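Local coordinates for protein diaminopimelate decarboxylase (Methanocaldococcus jannaschii, PDB 1TWI) that catalyses the pyridoxal-phosphate-dependent decarboxylation of meso-diaminopimelate to L-lysine, the last step of lysine biosynthesis, as a homodimer, at residues 131-136 with 153-158. Numbering follows the deposited sequence.
Sequences FNVDSI and ANVAFR
F131 and V133 pair in parallel with 153-158 through four backbone hydrogen bonds: F131 N to N154 O, A156 N to F131 O (2.8 Å), V133 N to A156 O and R158 N to V133 O (2.9 Å). The V133 N bond is nearly straight (165°), yet V133 N stands above the carbonyl plane of A156. On the face carrying F131, V133, V155 and F157, V133 CG2 lies against V155 CG1 (3.8 Å), and V133 CB meets F157 CD2 at 4.1 Å. V133 CG2, anti to the carbonyl carbon and beside the backbone N, also reaches A156 O. The F131 ring extends back to A153, CE2 to CB 4.2 Å. On the opposite face N132 OD1 touches A156 CB (3.3 Å), while N132 ND2 is hydrogen-bonded to N111 OD1. Where strand 130-133 ends, one water links D134 OD2 (2.8 Å) to R158 NH1; OD2 also accepts from G181 N, and OD1 forms a salt bridge to K310 of the second subunit. R158, extended from CG to NE, touches pyridoxal phosphate. In this right-handed beta-alpha-beta unit of the TIM-barrel domain, helix 136-149, N-capped by S135, covers F131 and V133, helix 188-198 packs on F157, and strands 108-110 and 202-208 continue the sheet.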
ATOM      1  N   PHE A 131      11.973 -16.194 -20.080  1.00 10.41           N
ATOM      2  CA  PHE A 131      12.087 -14.920 -19.398  1.00 11.55           C
ATOM      3  C   PHE A 131      11.516 -13.954 -20.508  1.00 11.70           C
ATOM      4  O   PHE A 131      11.966 -14.018 -21.683  1.00 12.57           O
ATOM      5  CB  PHE A 131      13.548 -14.534 -19.218  1.00 11.85           C
ATOM      6  CG  PHE A 131      14.247 -15.330 -18.150  1.00 13.16           C
ATOM      7  CD1 PHE A 131      14.196 -14.931 -16.822  1.00 12.09           C
ATOM      8  CD2 PHE A 131      14.941 -16.506 -18.490  1.00 12.85           C
ATOM      9  CE1 PHE A 131      14.827 -15.683 -15.832  1.00 13.01           C
ATOM     10  CE2 PHE A 131      15.592 -17.291 -17.501  1.00 14.70           C
ATOM     11  CZ  PHE A 131      15.536 -16.874 -16.173  1.00 13.49           C
ATOM     12  N   ASN A 132      10.563 -13.075 -20.156  1.00 11.34           N
ATOM     13  CA  ASN A 132      10.086 -12.073 -21.118  1.00 10.41           C
ATOM     14  C   ASN A 132      11.036 -10.903 -20.874  1.00 11.83           C
ATOM     15  O   ASN A 132      10.854 -10.127 -19.936  1.00 12.15           O
ATOM     16  CB  ASN A 132       8.632 -11.676 -20.816  1.00 12.13           C
ATOM     17  CG  ASN A 132       7.636 -12.821 -21.088  1.00 12.59           C
ATOM     18  OD1 ASN A 132       7.928 -13.749 -21.860  1.00 11.62           O
ATOM     19  ND2 ASN A 132       6.424 -12.728 -20.485  1.00 12.46           N
ATOM     20  N   VAL A 133      12.049 -10.783 -21.731  1.00 11.50           N
ATOM     21  CA  VAL A 133      13.118  -9.790 -21.599  1.00 11.15           C
ATOM     22  C   VAL A 133      12.639  -8.396 -21.754  1.00 11.77           C
ATOM     23  O   VAL A 133      11.983  -8.074 -22.735  1.00 11.16           O
ATOM     24  CB  VAL A 133      14.230 -10.031 -22.628  1.00 13.24           C
ATOM     25  CG1 VAL A 133      15.295  -8.926 -22.536  1.00 15.00           C
ATOM     26  CG2 VAL A 133      14.845 -11.405 -22.378  1.00  9.70           C
ATOM     27  N   ASP A 134      13.023  -7.553 -20.797  1.00 10.73           N
ATOM     28  CA  ASP A 134      12.521  -6.200 -20.766  1.00 11.82           C
ATOM     29  C   ASP A 134      13.454  -5.149 -21.345  1.00 11.37           C
ATOM     30  O   ASP A 134      13.010  -4.062 -21.703  1.00 11.14           O
ATOM     31  CB  ASP A 134      12.191  -5.844 -19.308  1.00 12.93           C
ATOM     32  CG  ASP A 134      11.718  -4.410 -19.152  1.00 15.55           C
ATOM     33  OD1 ASP A 134      12.576  -3.486 -18.989  1.00 14.77           O
ATOM     34  OD2 ASP A 134      10.474  -4.206 -19.224  1.00 14.76           O
ATOM     35  N   SER A 135      14.746  -5.483 -21.395  1.00 11.34           N
ATOM     36  CA  SER A 135      15.776  -4.552 -21.840  1.00 11.58           C
ATOM     37  C   SER A 135      16.984  -5.301 -22.383  1.00 11.45           C
ATOM     38  O   SER A 135      17.162  -6.526 -22.134  1.00 10.83           O
ATOM     39  CB  SER A 135      16.226  -3.671 -20.649  1.00 10.28           C
ATOM     40  OG  SER A 135      16.838  -4.473 -19.657  1.00 12.25           O
ATOM     41  N   ILE A 136      17.833  -4.578 -23.110  1.00 10.04           N
ATOM     42  CA  ILE A 136      19.011  -5.229 -23.612  1.00 11.16           C
ATOM     43  C   ILE A 136      19.923  -5.607 -22.424  1.00 10.50           C
ATOM     44  O   ILE A 136      20.552  -6.661 -22.429  1.00 11.04           O
ATOM     45  CB  ILE A 136      19.714  -4.323 -24.645  1.00  9.90           C
ATOM     46  CG1 ILE A 136      18.816  -4.338 -25.927  1.00 11.81           C
ATOM     47  CG2 ILE A 136      21.123  -4.877 -24.920  1.00 11.25           C
ATOM     48  CD1 ILE A 136      19.121  -3.219 -26.993  1.00 12.72           C
ATOM     49  N   ALA A 153      19.294 -20.351 -21.699  1.00 18.67           N
ATOM     50  CA  ALA A 153      18.005 -19.787 -21.227  1.00 17.94           C
ATOM     51  C   ALA A 153      17.048 -19.514 -22.396  1.00 17.25           C
ATOM     52  O   ALA A 153      17.471 -19.082 -23.462  1.00 17.52           O
ATOM     53  CB  ALA A 153      18.246 -18.453 -20.484  1.00 16.89           C
ATOM     54  N   ASN A 154      15.762 -19.752 -22.188  1.00 16.92           N
ATOM     55  CA  ASN A 154      14.763 -19.469 -23.204  1.00 16.53           C
ATOM     56  C   ASN A 154      14.399 -18.003 -23.040  1.00 15.30           C
ATOM     57  O   ASN A 154      14.112 -17.590 -21.920  1.00 15.75           O
ATOM     58  CB  ASN A 154      13.534 -20.352 -22.942  1.00 16.51           C
ATOM     59  CG  ASN A 154      13.861 -21.821 -23.163  1.00 19.43           C
ATOM     60  OD1 ASN A 154      14.477 -22.149 -24.168  1.00 18.49           O
ATOM     61  ND2 ASN A 154      13.483 -22.697 -22.219  1.00 22.55           N
ATOM     62  N   VAL A 155      14.443 -17.209 -24.118  1.00 14.57           N
ATOM     63  CA  VAL A 155      14.083 -15.801 -24.000  1.00 11.87           C
ATOM     64  C   VAL A 155      13.009 -15.374 -24.993  1.00 12.78           C
ATOM     65  O   VAL A 155      13.074 -15.739 -26.167  1.00 11.11           O
ATOM     66  CB  VAL A 155      15.302 -14.799 -24.149  1.00 11.81           C
ATOM     67  CG1 VAL A 155      16.263 -14.895 -22.841  1.00 10.00           C
ATOM     68  CG2 VAL A 155      16.112 -15.108 -25.422  1.00 11.41           C
ATOM     69  N   ALA A 156      12.005 -14.655 -24.460  1.00 12.64           N
ATOM     70  CA  ALA A 156      10.943 -14.040 -25.242  1.00 12.55           C
ATOM     71  C   ALA A 156      11.277 -12.535 -25.055  1.00 12.30           C
ATOM     72  O   ALA A 156      12.132 -12.175 -24.233  1.00 11.72           O
ATOM     73  CB  ALA A 156       9.550 -14.392 -24.636  1.00 12.25           C
ATOM     74  N   PHE A 157      10.658 -11.646 -25.821  1.00 10.35           N
ATOM     75  CA  PHE A 157      10.984 -10.248 -25.698  1.00 10.33           C
ATOM     76  C   PHE A 157       9.740  -9.442 -25.501  1.00 11.49           C
ATOM     77  O   PHE A 157       8.790  -9.563 -26.289  1.00 11.36           O
ATOM     78  CB  PHE A 157      11.728  -9.788 -26.998  1.00 12.02           C
ATOM     79  CG  PHE A 157      13.045 -10.461 -27.170  1.00 11.62           C
ATOM     80  CD1 PHE A 157      13.118 -11.785 -27.589  1.00 11.98           C
ATOM     81  CD2 PHE A 157      14.199  -9.819 -26.745  1.00 12.21           C
ATOM     82  CE1 PHE A 157      14.346 -12.480 -27.562  1.00 11.37           C
ATOM     83  CE2 PHE A 157      15.436 -10.507 -26.712  1.00 13.52           C
ATOM     84  CZ  PHE A 157      15.508 -11.812 -27.110  1.00 12.58           C
ATOM     85  N   ARG A 158       9.717  -8.624 -24.451  1.00 12.38           N
ATOM     86  CA  ARG A 158       8.531  -7.783 -24.207  1.00 12.46           C
ATOM     87  C   ARG A 158       8.736  -6.547 -25.084  1.00 12.47           C
ATOM     88  O   ARG A 158       9.674  -5.790 -24.892  1.00 11.98           O
ATOM     89  CB  ARG A 158       8.440  -7.343 -22.734  1.00 10.69           C
ATOM     90  CG  ARG A 158       7.293  -6.377 -22.492  1.00 11.37           C
ATOM     91  CD  ARG A 158       7.090  -6.049 -20.992  1.00 11.58           C
ATOM     92  NE  ARG A 158       5.853  -5.272 -20.801  1.00  8.91           N
ATOM     93  CZ  ARG A 158       5.311  -5.001 -19.624  1.00 10.82           C
ATOM     94  NH1 ARG A 158       5.898  -5.431 -18.510  1.00  8.23           N
ATOM     95  NH2 ARG A 158       4.180  -4.300 -19.562  1.00 11.89           N
TER
HETATM   96  O   HOH W   1       8.675  -6.045 -18.054  1.00 11.42           O